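Local atomic coordinates of substrate-binding protein (Synechococcus sp., PDB entry 6WPN), a protein that probably binds a sugar or oligosaccharide in the periplasm as the substrate-binding component of a transport system. Residues L147-G150 and D151-R154; R173-R176 and E177-R181. One frame throughout, in Å; residues are numbered along the deposited sequence.

How the interactions relate
Along the chain from the N terminus, interaction 1 comes first, where strand 137-149 runs directly into helix 150-155; it closes a single turn and encloses no loop. Interaction 2 follows at the far end of helix 168-179, again between adjoining residues, and closes that helix's last turn. The two are in series, neither nested nor crossed, with centres about 12 Å apart. They nevertheless touch: L153 CD2 lies 3.8 Å from I175 CD1, and L152 CD2 packs on the side chain of R181. A helix start leaving the sheet is thereby packed against a helix end, on the same side of the chain's centre.

Interaction 1: L147-G150 and D151-R154; sequences LVNG and DLLR
N149 and L152 meet in an N-cap: OD1 of N149 accepts from L152 N over 2.9 Å, with an N-H...O angle of 159°. The bond is fairly straight at the hydrogen, but the donor stands 41° above the amide carbonyl plane, not on a lone pair. The torsion responsible is chi1 at -173°, which swings the N149 amide back beside its own carbonyl carbon and over the first turn. L152, being a leucine, cannot return the bond, so this is a cap and not a capping box. Its branch lies against the amide instead, CG 3.7 Å from N149 CG. Behind the cap the turn is drawn in by L153 N to N149 O at 3.3 Å and R154 N to G150 O at 3.1 Å. V148 CG1 reaches L153 CD1 at 3.6 Å, the two side chains crossing at about a right angle; spanning the residue before the cap and the fourth helical residue, the pair fits a hydrophobic staple. This side is tightly packed, with L153 also on Y171 and V148 on L260. The other side is looser: R154, exposed and bent at chi3, brings NH2 to D151 OD1 at 2.8 Å in a salt bridge whose hydrogen bond is weak. With an alanine at N149, L152 N would probably lose its capping acceptor and L152 the amide it rests on. Chemically, a neutral amide oxygen takes up a first-turn N-H, while the D151 carboxylate, near that start, would be expected to suit its partial positive charge.

Interaction 2: R173-R176 and E177-R181; sequences RSIR and ERTGR
The C-terminal turn of helix 168-179 runs here into an ST turn at T179, followed by G180, the first residue to leave helical angles, with phi at 76°. I175 O is the common acceptor: T179 OG1 donates to it over a short 2.5 Å and T179 N over 3.1 Å, the two donors arriving from opposite faces of the carbonyl plane. A chi1 of 74° puts OG1 between the T179 backbone N and carbonyl carbon, pointing back at the preceding turn. T179 OG1 also accepts from R181 N at 3.1 Å, which is what defines the ST turn; one side chain thus ties the last helical turn to the departing chain. I175 CG2 flanks this hydroxyl at 3.5 Å from T179 OG1, giving it an apolar neighbour on the buried side, where I175 and T179 both also touch A156. G180 N adds a weak bond to R176 O. Beyond it the R181 side chain curls back, and NH1 meets T179 O almost end-on at 3.2 Å with the oxygen near the guanidinium plane; NE is held by a salt bridge to E257, so this guanidinium has partners on two of its nitrogens. R176, bent at chi2 and chi3, folds toward the R181 backbone carbonyl, yet its NE has a partner elsewhere, G235 O, and the guanidinium makes a cation-pi contact with Y182. The carbonyl of R181 lies beside the root of that side chain, its O 3.4 Å from R176 CA in a CA-H...O contact with 151° at the hydrogen.

Interaction 1: L147-G150 and D151-R154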
loop_
_atom_site.group_PDB
_atom_site.type_symbol
_atom_site.label_atom_id
_atom_site.label_comp_id
_atom_site.label_asym_id
_atom_site.label_seq_id
_atom_site.Cartn_x
_atom_site.Cartn_y
_atom_site.Cartn_z
ATOM N N LEU A 147 -0.900 9.238 11.497
ATOM C CA LEU A 147 -1.020 10.679 11.693
ATOM C C LEU A 147 -2.042 10.944 12.794
ATOM O O LEU A 147 -3.233 10.672 12.622
ATOM C CB LEU A 147 -1.409 11.364 10.388
ATOM C CG LEU A 147 -0.446 11.108 9.226
ATOM C CD1 LEU A 147 -0.862 11.894 7.989
ATOM C CD2 LEU A 147 0.983 11.445 9.620
ATOM N N VAL A 148 -1.582 11.447 13.938
ATOM C CA VAL A 148 -2.410 11.564 15.135
ATOM C C VAL A 148 -2.746 13.029 15.381
ATOM O O VAL A 148 -1.846 13.873 15.487
ATOM C CB VAL A 148 -1.703 10.952 16.356
ATOM C CG1 VAL A 148 -2.479 11.244 17.623
ATOM C CG2 VAL A 148 -1.544 9.458 16.153
ATOM N N ASN A 149 -4.038 13.324 15.492
ATOM C CA ASN A 149 -4.504 14.652 15.884
ATOM C C ASN A 149 -4.326 14.795 17.392
ATOM O O ASN A 149 -5.146 14.306 18.176
ATOM C CB ASN A 149 -5.958 14.849 15.472
ATOM C CG ASN A 149 -6.443 16.269 15.697
ATOM O OD1 ASN A 149 -6.277 16.836 16.774
ATOM N ND2 ASN A 149 -7.055 16.849 14.673
ATOM N N GLY A 150 -3.255 15.480 17.802
ATOM C CA GLY A 150 -2.958 15.598 19.221
ATOM C C GLY A 150 -3.975 16.430 19.971
ATOM O O GLY A 150 -4.171 16.249 21.176
ATOM N N ASP A 151 -4.636 17.351 19.276
ATOM C CA ASP A 151 -5.628 18.179 19.943
ATOM C C ASP A 151 -6.872 17.370 20.307
ATOM O O ASP A 151 -7.472 17.587 21.368
ATOM C CB ASP A 151 -5.982 19.368 19.066
ATOM C CG ASP A 151 -6.935 20.295 19.743
ATOM O OD1 ASP A 151 -6.475 21.205 20.471
ATOM O OD2 ASP A 151 -8.147 20.073 19.583
ATOM N N LEU A 152 -7.289 16.446 19.434
ATOM C CA LEU A 152 -8.395 15.559 19.775
ATOM C C LEU A 152 -8.028 14.639 20.934
ATOM O O LEU A 152 -8.886 14.314 21.760
ATOM C CB LEU A 152 -8.824 14.734 18.557
ATOM C CG LEU A 152 -9.585 15.438 17.429
ATOM C CD1 LEU A 152 -9.889 14.479 16.284
ATOM C CD2 LEU A 152 -10.875 16.048 17.953
ATOM N N LEU A 153 -6.761 14.229 21.025
ATOM C CA LEU A 153 -6.342 13.369 22.126
ATOM C C LEU A 153 -6.484 14.086 23.462
ATOM O O LEU A 153 -7.000 13.518 24.432
ATOM C CB LEU A 153 -4.896 12.915 21.929
ATOM C CG LEU A 153 -4.603 11.813 20.917
ATOM C CD1 LEU A 153 -3.181 11.336 21.116
ATOM C CD2 LEU A 153 -5.583 10.662 21.063
ATOM N N ARG A 154 -6.029 15.340 23.535
ATOM C CA ARG A 154 -6.187 16.097 24.774
ATOM C C ARG A 154 -7.660 16.318 25.119
ATOM O O ARG A 154 -8.037 16.285 26.298
ATOM C CB ARG A 154 -5.455 17.437 24.679
ATOM C CG ARG A 154 -3.933 17.344 24.795
ATOM C CD ARG A 154 -3.287 18.724 24.890
ATOM N NE ARG A 154 -3.330 19.452 23.622
ATOM C CZ ARG A 154 -4.242 20.371 23.315
ATOM N NH1 ARG A 154 -5.205 20.676 24.176
ATOM N NH2 ARG A 154 -4.198 20.979 22.133
#

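Interaction 2: R173-R176 and E177-R181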
loop_
_atom_site.group_PDB
_atom_site.type_symbol
_atom_site.label_atom_id
_atom_site.label_comp_id
_atom_site.label_asym_id
_atom_site.label_seq_id
_atom_site.Cartn_x
_atom_site.Cartn_y
_atom_site.Cartn_z
ATOM N N ARG A 173 -13.104 4.054 22.114
ATOM C CA ARG A 173 -14.186 4.435 23.015
ATOM C C ARG A 173 -13.919 5.794 23.651
ATOM O O ARG A 173 -14.807 6.654 23.693
ATOM C CB ARG A 173 -14.382 3.362 24.087
ATOM C CG ARG A 173 -14.937 2.063 23.538
ATOM C CD ARG A 173 -15.428 1.135 24.629
ATOM N NE ARG A 173 -14.373 0.253 25.121
ATOM C CZ ARG A 173 -14.173 -0.983 24.676
ATOM N NH1 ARG A 173 -14.956 -1.482 23.728
ATOM N NH2 ARG A 173 -13.188 -1.718 25.176
ATOM N N SER A 174 -12.689 6.013 24.134
ATOM C CA SER A 174 -12.373 7.279 24.792
ATOM C C SER A 174 -12.555 8.456 23.843
ATOM O O SER A 174 -13.034 9.522 24.250
ATOM C CB SER A 174 -10.943 7.254 25.337
ATOM O OG SER A 174 -10.849 6.448 26.499
ATOM N N ILE A 175 -12.204 8.276 22.569
ATOM C CA ILE A 175 -12.404 9.348 21.600
ATOM C C ILE A 175 -13.890 9.546 21.320
ATOM O O ILE A 175 -14.375 10.682 21.250
ATOM C CB ILE A 175 -11.627 9.049 20.305
ATOM C CG1 ILE A 175 -10.129 8.867 20.586
ATOM C CG2 ILE A 175 -11.856 10.155 19.282
ATOM C CD1 ILE A 175 -9.385 10.151 20.856
ATOM N N ARG A 176 -14.643 8.448 21.201
ATOM C CA ARG A 176 -16.047 8.545 20.813
ATOM C C ARG A 176 -16.877 9.247 21.872
ATOM O O ARG A 176 -17.692 10.117 21.552
ATOM C CB ARG A 176 -16.629 7.153 20.554
ATOM C CG ARG A 176 -16.548 6.699 19.120
ATOM C CD ARG A 176 -17.077 7.772 18.197
ATOM N NE ARG A 176 -18.511 7.663 17.973
ATOM C CZ ARG A 176 -19.256 8.627 17.440
ATOM N NH1 ARG A 176 -18.700 9.781 17.090
ATOM N NH2 ARG A 176 -20.555 8.437 17.258
ATOM N N GLU A 177 -16.656 8.919 23.138
ATOM C CA GLU A 177 -17.551 9.394 24.179
ATOM C C GLU A 177 -17.156 10.756 24.725
ATOM O O GLU A 177 -18.035 11.535 25.106
ATOM C CB GLU A 177 -17.610 8.372 25.318
ATOM C CG GLU A 177 -18.137 7.013 24.878
ATOM C CD GLU A 177 -18.128 5.978 25.992
ATOM O OE1 GLU A 177 -17.693 6.306 27.118
ATOM O OE2 GLU A 177 -18.560 4.832 25.738
ATOM N N ARG A 178 -15.864 11.079 24.749
ATOM C CA ARG A 178 -15.444 12.349 25.323
ATOM C C ARG A 178 -15.334 13.468 24.296
ATOM O O ARG A 178 -15.447 14.639 24.672
ATOM C CB ARG A 178 -14.115 12.184 26.071
ATOM C CG ARG A 178 -14.189 11.163 27.203
ATOM C CD ARG A 178 -12.942 11.153 28.082
ATOM N NE ARG A 178 -12.881 12.314 28.973
ATOM C CZ ARG A 178 -11.985 12.473 29.947
ATOM N NH1 ARG A 178 -11.064 11.543 30.168
ATOM N NH2 ARG A 178 -12.009 13.561 30.705
ATOM N N THR A 179 -15.160 13.146 23.011
ATOM C CA THR A 179 -15.074 14.166 21.974
ATOM C C THR A 179 -16.151 14.056 20.914
ATOM O O THR A 179 -16.349 15.020 20.165
ATOM C CB THR A 179 -13.725 14.105 21.244
ATOM O OG1 THR A 179 -13.722 12.969 20.377
ATOM C CG2 THR A 179 -12.586 13.963 22.226
ATOM N N GLY A 180 -16.840 12.919 20.815
ATOM C CA GLY A 180 -17.797 12.706 19.756
ATOM C C GLY A 180 -17.192 12.403 18.408
ATOM O O GLY A 180 -17.921 11.984 17.499
ATOM N N ARG A 181 -15.884 12.558 18.252
ATOM C CA ARG A 181 -15.217 12.271 16.997
ATOM C C ARG A 181 -14.825 10.797 16.959
ATOM O O ARG A 181 -15.070 10.037 17.897
ATOM C CB ARG A 181 -13.997 13.177 16.824
ATOM C CG ARG A 181 -14.283 14.534 16.196
ATOM C CD ARG A 181 -15.214 15.388 17.035
ATOM N NE ARG A 181 -15.433 16.701 16.444
ATOM C CZ ARG A 181 -16.256 17.623 16.936
ATOM N NH1 ARG A 181 -16.965 17.367 18.030
ATOM N NH2 ARG A 181 -16.375 18.798 16.332
#